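Local coordinates for protein putative carboxylesterase (Lactobacillus plantarum WCFS1, PDB 3BJR) that is a putative carboxylesterase, probably an alpha/beta-hydrolase that cleaves carboxylic ester bonds by way of a serine nucleophile, at residues A[62-67]-A[88-93]; A[168-173]-A[210-215]; A[82-87]-A[117-122]. One frame throughout, in Å; residues are numbered along the deposited sequence.

Contact 1: A[62-67]-A[88-93]; sequences THIPVA and YTLLTD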
# COMPACT_ATOMS: atom_id res chain seq x y z
N THR A 62 5.54 -17.49 21.81
CA THR A 62 5.98 -18.79 22.37
C THR A 62 7.51 -18.96 22.37
O THR A 62 8.07 -19.71 23.16
CB THR A 62 5.33 -19.98 21.59
OG1 THR A 62 5.73 -19.91 20.21
CG2 THR A 62 3.81 -19.94 21.68
N HIS A 63 8.18 -18.23 21.47
CA HIS A 63 9.61 -18.31 21.28
C HIS A 63 10.00 -17.07 20.50
O HIS A 63 9.14 -16.35 19.99
CB HIS A 63 9.96 -19.58 20.46
CG HIS A 63 9.61 -19.48 19.00
ND1 HIS A 63 10.56 -19.48 18.01
CD2 HIS A 63 8.42 -19.32 18.38
CE1 HIS A 63 9.98 -19.30 16.83
NE2 HIS A 63 8.68 -19.18 17.04
N ILE A 64 11.30 -16.78 20.43
CA ILE A 64 11.79 -15.71 19.54
C ILE A 64 12.59 -16.44 18.45
O ILE A 64 13.48 -17.22 18.78
CB ILE A 64 12.63 -14.64 20.29
CG1 ILE A 64 11.77 -13.81 21.28
CG2 ILE A 64 13.31 -13.68 19.32
CD1 ILE A 64 10.83 -12.78 20.60
N PRO A 65 12.23 -16.25 17.15
CA PRO A 65 12.98 -16.83 16.04
C PRO A 65 14.23 -15.98 15.83
O PRO A 65 14.22 -14.96 15.15
CB PRO A 65 12.01 -16.71 14.87
CG PRO A 65 11.14 -15.57 15.20
CD PRO A 65 11.07 -15.47 16.67
N VAL A 66 15.30 -16.42 16.47
CA VAL A 66 16.54 -15.65 16.49
C VAL A 66 17.14 -15.45 15.12
O VAL A 66 17.57 -14.34 14.83
CB VAL A 66 17.54 -16.24 17.50
CG1 VAL A 66 18.91 -15.65 17.24
CG2 VAL A 66 17.04 -15.97 18.95
N ALA A 67 17.11 -16.48 14.28
CA ALA A 67 17.64 -16.38 12.92
C ALA A 67 16.87 -15.36 12.10
O ALA A 67 17.44 -14.62 11.32
CB ALA A 67 17.65 -17.75 12.23
N TYR A 88 11.75 -10.29 23.51
CA TYR A 88 10.77 -9.86 24.49
C TYR A 88 10.17 -10.99 25.32
O TYR A 88 10.40 -12.17 25.06
CB TYR A 88 9.66 -9.07 23.80
CG TYR A 88 9.03 -9.71 22.55
CD1 TYR A 88 8.03 -10.69 22.65
CD2 TYR A 88 9.41 -9.32 21.28
CE1 TYR A 88 7.47 -11.25 21.52
CE2 TYR A 88 8.85 -9.90 20.14
CZ TYR A 88 7.89 -10.88 20.27
OH TYR A 88 7.33 -11.43 19.15
N THR A 89 9.42 -10.60 26.36
CA THR A 89 8.75 -11.54 27.27
C THR A 89 7.80 -12.45 26.51
O THR A 89 7.03 -11.99 25.66
CB THR A 89 7.97 -10.79 28.37
OG1 THR A 89 8.86 -9.89 29.00
CG2 THR A 89 7.39 -11.75 29.42
N LEU A 90 7.88 -13.74 26.84
CA LEU A 90 7.07 -14.75 26.19
C LEU A 90 6.03 -15.30 27.17
O LEU A 90 6.07 -15.00 28.36
CB LEU A 90 7.98 -15.88 25.66
CG LEU A 90 9.13 -15.49 24.71
CD1 LEU A 90 10.09 -16.66 24.48
CD2 LEU A 90 8.60 -14.96 23.46
N LEU A 91 5.10 -16.09 26.66
CA LEU A 91 4.06 -16.73 27.48
C LEU A 91 4.65 -17.63 28.54
O LEU A 91 4.10 -17.73 29.64
CB LEU A 91 3.08 -17.51 26.61
CG LEU A 91 2.13 -16.61 25.82
CD1 LEU A 91 1.65 -17.24 24.49
CD2 LEU A 91 0.98 -16.21 26.74
N THR A 92 5.77 -18.26 28.23
CA THR A 92 6.48 -19.09 29.21
C THR A 92 7.14 -18.29 30.33
O THR A 92 7.37 -18.83 31.40
CB THR A 92 7.54 -19.99 28.52
OG1 THR A 92 8.18 -19.25 27.48
CG2 THR A 92 6.87 -21.26 27.93
N ASP A 93 7.44 -17.02 30.09
CA ASP A 93 8.02 -16.15 31.13
C ASP A 93 6.94 -15.58 32.04
O ASP A 93 7.15 -15.40 33.23
CB ASP A 93 8.74 -14.98 30.51
CG ASP A 93 9.83 -15.40 29.60
OD1 ASP A 93 10.73 -16.15 30.06
OD2 ASP A 93 9.79 -14.95 28.43
O HOH W 1 7.16 -14.21 19.98
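Ile-64 carries CG1 anti to its carbonyl carbon (chi1 -68°). Tyr-88 CG lies between its backbone N and carbonyl carbon (chi1 50°), which turns one face of the ring to Ile-64. The CD1 methyl of Ile-64 sits over the centre of the tyrosine ring in a CH-pi contact, 3.5 Å from the ring centroid. Leu-90 extends the apolar surface. Its CD2 lies 4.0 Å from Ile-64 CG1, and its CD1 packs 3.6 Å from His-63 CA.

No direct hydrogen bond joins 62-67 to 88-93. One water bridges them, donating to His-63 O (2.9 Å) and to Tyr-88 OH (2.9 Å). The same hydroxyl is hydrogen-bonded to Pro-57 O. Just before 62-67, Tyr-61 is backbone-bonded to Leu-91. Leu-90 N donates to Asp-93 OD2 at 2.8 Å, and that oxygen accepts through its anti lone pair.

Replacing Tyr-88 with alanine would probably leave Ile-64 CD1 without its aromatic surface and the bridging water without one of its two acceptors. The tyrosine also touches Val-133, which lies within the probable nucleophile elbow. His-63, Ile-64 and Val-66 hydrogen-bond a glycerol, probably from the crystallisation liquor, that may mark a pocket. Between these two segments the contact is thus apolar at its centre and water-bridged beside it, relying on van der Waals packing and one shared water.

Contact 2: A[168-173]-A[210-215]; sequences GYPVIS and IWTTAD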
# COMPACT_ATOMS: atom_id res chain seq x y z
N GLY A 168 5.88 -4.79 9.55
CA GLY A 168 5.99 -5.79 8.45
C GLY A 168 5.20 -7.04 8.79
O GLY A 168 5.44 -7.70 9.80
N TYR A 169 4.23 -7.36 7.94
CA TYR A 169 3.31 -8.47 8.13
C TYR A 169 2.74 -8.53 9.54
O TYR A 169 2.81 -9.55 10.19
CB TYR A 169 3.97 -9.80 7.75
CG TYR A 169 4.64 -9.71 6.40
CD1 TYR A 169 3.89 -9.63 5.26
CD2 TYR A 169 6.02 -9.65 6.28
CE1 TYR A 169 4.50 -9.49 4.02
CE2 TYR A 169 6.64 -9.53 5.04
CZ TYR A 169 5.87 -9.44 3.91
OH TYR A 169 6.45 -9.32 2.65
N PRO A 170 2.14 -7.43 10.00
CA PRO A 170 1.65 -7.46 11.36
C PRO A 170 0.56 -8.50 11.57
O PRO A 170 -0.29 -8.65 10.72
CB PRO A 170 1.11 -6.04 11.60
CG PRO A 170 1.22 -5.31 10.31
CD PRO A 170 1.86 -6.16 9.31
N VAL A 171 0.58 -9.16 12.72
CA VAL A 171 -0.37 -10.19 13.10
C VAL A 171 -0.84 -9.90 14.52
O VAL A 171 -0.05 -9.73 15.40
CB VAL A 171 0.27 -11.63 13.03
CG1 VAL A 171 -0.59 -12.68 13.80
CG2 VAL A 171 0.53 -12.03 11.58
N ILE A 172 -2.15 -9.82 14.72
CA ILE A 172 -2.75 -9.66 16.05
C ILE A 172 -3.11 -10.99 16.68
O ILE A 172 -3.76 -11.78 16.08
CB ILE A 172 -4.03 -8.84 15.94
CG1 ILE A 172 -3.70 -7.46 15.40
CG2 ILE A 172 -4.72 -8.78 17.32
CD1 ILE A 172 -4.93 -6.67 15.19
N SER A 173 -2.66 -11.25 17.88
CA SER A 173 -2.97 -12.48 18.57
C SER A 173 -3.61 -12.04 19.87
O SER A 173 -3.23 -11.00 20.39
CB SER A 173 -1.70 -13.31 18.87
OG SER A 173 -1.82 -14.18 20.03
N ILE A 210 4.12 0.79 6.82
CA ILE A 210 3.52 -0.52 6.94
C ILE A 210 3.55 -1.26 5.61
O ILE A 210 3.29 -0.68 4.57
CB ILE A 210 2.02 -0.45 7.30
CG1 ILE A 210 1.74 0.55 8.40
CG2 ILE A 210 1.48 -1.82 7.71
CD1 ILE A 210 0.27 0.98 8.47
N TRP A 211 3.86 -2.55 5.69
CA TRP A 211 3.67 -3.45 4.57
C TRP A 211 3.16 -4.79 5.08
O TRP A 211 3.48 -5.22 6.20
CB TRP A 211 4.88 -3.59 3.66
CG TRP A 211 5.86 -4.61 4.01
CD1 TRP A 211 6.01 -5.83 3.43
CD2 TRP A 211 6.91 -4.49 4.96
NE1 TRP A 211 7.06 -6.50 4.00
CE2 TRP A 211 7.65 -5.69 4.93
CE3 TRP A 211 7.30 -3.49 5.83
CZ2 TRP A 211 8.73 -5.92 5.76
CZ3 TRP A 211 8.38 -3.71 6.65
CH2 TRP A 211 9.08 -4.91 6.61
N THR A 212 2.30 -5.41 4.27
CA THR A 212 1.78 -6.74 4.61
C THR A 212 1.37 -7.45 3.32
O THR A 212 1.63 -6.95 2.19
CB THR A 212 0.65 -6.68 5.70
OG1 THR A 212 0.43 -8.00 6.25
CG2 THR A 212 -0.60 -6.17 5.15
N THR A 213 0.77 -8.62 3.49
CA THR A 213 0.30 -9.43 2.37
C THR A 213 -1.23 -9.32 2.21
O THR A 213 -1.98 -9.25 3.21
CB THR A 213 0.77 -10.89 2.51
OG1 THR A 213 0.36 -11.61 1.35
CG2 THR A 213 0.23 -11.56 3.80
N ALA A 214 -1.69 -9.24 0.95
CA ALA A 214 -3.10 -9.10 0.63
C ALA A 214 -3.84 -10.45 0.54
O ALA A 214 -5.05 -10.50 0.78
CB ALA A 214 -3.26 -8.36 -0.72
N ASP A 215 -3.10 -11.53 0.26
CA ASP A 215 -3.73 -12.77 -0.15
C ASP A 215 -3.48 -13.96 0.77
O ASP A 215 -3.35 -15.08 0.30
CB ASP A 215 -3.31 -13.09 -1.60
CG ASP A 215 -1.82 -13.36 -1.77
OD1 ASP A 215 -1.02 -12.69 -1.11
OD2 ASP A 215 -1.46 -14.24 -2.58
O HOH W 2 -1.30 -7.98 8.23
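Gly-168 and Trp-211 form a parallel beta bridge, with CA atoms 5.1 Å apart. It lies where strands 165-168 and 208-213 run side by side in the central sheet of what is probably an alpha/beta-hydrolase fold. Just past it the chain leaves the strand. Tyr-169 takes left-handed backbone angles (phi 46°, psi 55°), yet its N still donates to Trp-211 O at 2.9 Å.

Tyr-169 and Trp-211 carry most of the buried surface. The edge of the indole points to the face of the phenol in a T-shaped (edge-to-face) pair. The planes are 72° apart, and Trp-211 NE1 comes to 3.2 Å from Tyr-169 CZ. The far edge of the tyrosine ring lies along the next residues of the strand, with Tyr-169 CD1 3.7 Å from Thr-213 N. Tyr-169 OH is hydrogen-bonded to His-245 ND1, which holds the outer end of the ring.

Gly-168 takes the broad side of the indole. Its CA sits 3.5 Å from the centroid of the six-membered ring, almost on the ring normal, as a CH-pi contact. The lack of a CB lets the ring lie this close to the backbone. Trp-271 meets the indole with nearly parallel planes.

Pro-170 follows the turn and rests its CD against Trp-211 O and the Thr-212 side chain. Beyond this ring a water ties the two segments: it donates to Pro-170 O at 2.8 Å and also bonds Thr-212 OG1 at 2.6 Å.

Contact 3: A[82-87]-A[117-122]; sequences QAFYLE and AEWHID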
# COMPACT_ATOMS: atom_id res chain seq x y z
N GLN A 82 22.58 1.26 12.88
CA GLN A 82 23.00 0.43 14.00
C GLN A 82 21.75 -0.43 14.15
O GLN A 82 20.64 0.08 14.14
CB GLN A 82 23.28 1.26 15.26
CG GLN A 82 24.41 2.33 15.16
CD GLN A 82 25.81 1.79 14.96
OE1 GLN A 82 26.02 0.96 14.11
NE2 GLN A 82 26.77 2.28 15.73
N ALA A 83 21.88 -1.75 14.25
CA ALA A 83 20.68 -2.60 14.27
C ALA A 83 20.60 -3.47 15.50
O ALA A 83 21.59 -4.08 15.87
CB ALA A 83 20.64 -3.44 13.03
N PHE A 84 19.43 -3.50 16.14
CA PHE A 84 19.24 -4.32 17.33
C PHE A 84 18.06 -5.26 17.14
O PHE A 84 17.20 -5.05 16.27
CB PHE A 84 18.89 -3.45 18.54
CG PHE A 84 19.97 -2.50 18.95
CD1 PHE A 84 20.24 -1.36 18.23
CD2 PHE A 84 20.72 -2.75 20.11
CE1 PHE A 84 21.25 -0.50 18.63
CE2 PHE A 84 21.71 -1.90 20.51
CZ PHE A 84 21.98 -0.77 19.77
N TYR A 85 18.02 -6.34 17.92
CA TYR A 85 16.80 -7.15 17.99
C TYR A 85 16.43 -7.38 19.42
O TYR A 85 17.28 -7.49 20.28
CB TYR A 85 16.85 -8.43 17.15
CG TYR A 85 17.77 -9.53 17.54
CD1 TYR A 85 17.45 -10.39 18.57
CD2 TYR A 85 18.90 -9.80 16.81
CE1 TYR A 85 18.23 -11.45 18.88
CE2 TYR A 85 19.70 -10.90 17.13
CZ TYR A 85 19.36 -11.72 18.16
OH TYR A 85 20.18 -12.80 18.51
N LEU A 86 15.11 -7.38 19.67
CA LEU A 86 14.56 -7.56 21.00
C LEU A 86 13.97 -8.94 21.21
O LEU A 86 13.04 -9.30 20.52
CB LEU A 86 13.45 -6.50 21.26
CG LEU A 86 12.75 -6.52 22.63
CD1 LEU A 86 13.71 -6.24 23.78
CD2 LEU A 86 11.59 -5.56 22.58
N GLU A 87 14.52 -9.70 22.15
CA GLU A 87 13.93 -10.92 22.62
C GLU A 87 13.02 -10.50 23.80
O GLU A 87 13.48 -10.28 24.90
CB GLU A 87 14.98 -11.94 23.06
CG GLU A 87 15.86 -12.41 21.94
CD GLU A 87 16.87 -13.43 22.41
OE1 GLU A 87 16.42 -14.54 22.74
OE2 GLU A 87 18.08 -13.15 22.44
N ALA A 117 25.55 8.07 22.74
CA ALA A 117 26.86 8.61 22.47
C ALA A 117 27.90 7.49 22.29
O ALA A 117 28.68 7.48 21.34
CB ALA A 117 27.30 9.59 23.58
N GLU A 118 27.91 6.55 23.21
CA GLU A 118 28.93 5.51 23.17
C GLU A 118 28.68 4.41 22.11
O GLU A 118 29.59 3.64 21.79
CB GLU A 118 29.18 4.92 24.55
CG GLU A 118 28.03 4.38 25.27
CD GLU A 118 27.46 5.31 26.35
OE1 GLU A 118 27.16 6.55 26.11
OE2 GLU A 118 27.25 4.70 27.44
N TRP A 119 27.47 4.40 21.56
CA TRP A 119 27.03 3.50 20.49
C TRP A 119 26.84 4.15 19.13
O TRP A 119 26.40 3.49 18.19
CB TRP A 119 25.74 2.81 20.87
CG TRP A 119 25.90 1.78 21.98
CD1 TRP A 119 27.06 1.20 22.42
CD2 TRP A 119 24.84 1.16 22.70
NE1 TRP A 119 26.78 0.28 23.41
CE2 TRP A 119 25.42 0.23 23.59
CE3 TRP A 119 23.44 1.30 22.68
CZ2 TRP A 119 24.66 -0.52 24.46
CZ3 TRP A 119 22.69 0.53 23.53
CH2 TRP A 119 23.30 -0.37 24.42
N HIS A 120 27.20 5.43 19.02
CA HIS A 120 27.11 6.23 17.81
C HIS A 120 25.76 6.27 17.19
O HIS A 120 25.64 6.18 15.98
CB HIS A 120 28.13 5.76 16.78
CG HIS A 120 29.52 5.78 17.30
ND1 HIS A 120 30.23 4.62 17.56
CD2 HIS A 120 30.32 6.80 17.69
CE1 HIS A 120 31.41 4.94 18.05
NE2 HIS A 120 31.49 6.25 18.14
N ILE A 121 24.76 6.38 18.05
CA ILE A 121 23.39 6.46 17.65
C ILE A 121 22.93 7.91 17.68
O ILE A 121 23.17 8.64 18.61
CB ILE A 121 22.48 5.59 18.58
CG1 ILE A 121 22.82 4.09 18.45
CG2 ILE A 121 21.00 5.84 18.31
CD1 ILE A 121 22.07 3.22 19.42
N ASP A 122 22.22 8.30 16.66
CA ASP A 122 21.58 9.57 16.62
C ASP A 122 20.31 9.33 17.46
O ASP A 122 19.41 8.60 17.03
CB ASP A 122 21.24 9.91 15.18
CG ASP A 122 20.50 11.20 15.05
OD1 ASP A 122 19.87 11.64 16.04
OD2 ASP A 122 20.53 11.76 13.95
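Strand 82-87 begins opposite the turn between helix 116-119 and strand 121-122, and the nearest CA atoms are those of Gln-82 and Ile-121, 7.1 Å apart. The turn is a Schellman motif, with positive phi at His-120 closing the helix.

Gln-82 reaches across to it. Its chain bends at chi2 (-65°), which carries the amide back to the helix end. Gln-82 NE2 donates to Trp-119 O at 2.8 Å, with an N-H...O angle of 151°. The oxygen lies somewhat out of the amide plane, so the bond is tilted. OE1 accepts from His-39 N, and both ends of this buried amide are therefore used. The aliphatic part of the glutamine packs on Ile-121, where Gln-82 CG is 4.1 Å from Ile-121 CG1.

Phe-84, two residues on, supplies the apolar half. Its CZ lies 3.9 Å from Trp-119 CE3, and the two rings meet obliquely, with planes at 45°. Ile-121 comes from the opposite direction and sets CD1 3.9 Å from Phe-84 CE1. Leu-112 of helix 100-114 touches both Phe-84 and Ile-121, and Leu-111 touches Trp-119.

Ala-83 touches helix 66-77. Strand 82-87 is thus packed between helices, as in the three-layer alpha/beta/alpha sandwich of alpha/beta-hydrolases, and the contact closes the crossover from this strand through helix 100-114 toward strand 125-131.

How the contacts relate
From the N terminus, 62-67 opens contact 1 and leads into helix 66-77. Strand 82-87 follows and opens contact 3. Its end runs straight into 88-93, which closes contact 1 round that helix and strand. Contact 3 closes later, at 117-122, after helix 100-114. Contacts 1 and 3 therefore cross along the chain. They also touch in space: Val-66 packs on Tyr-85 and Glu-87, and Ile-64 on Glu-87. Contact 2 comes after both, closing the long excursion between strands 165-168 and 208-213. It reaches the same sheet as contact 3 on the opposite side of the chain's centre. The nearest atoms of contacts 1 and 2 are about 6 Å apart, without touching.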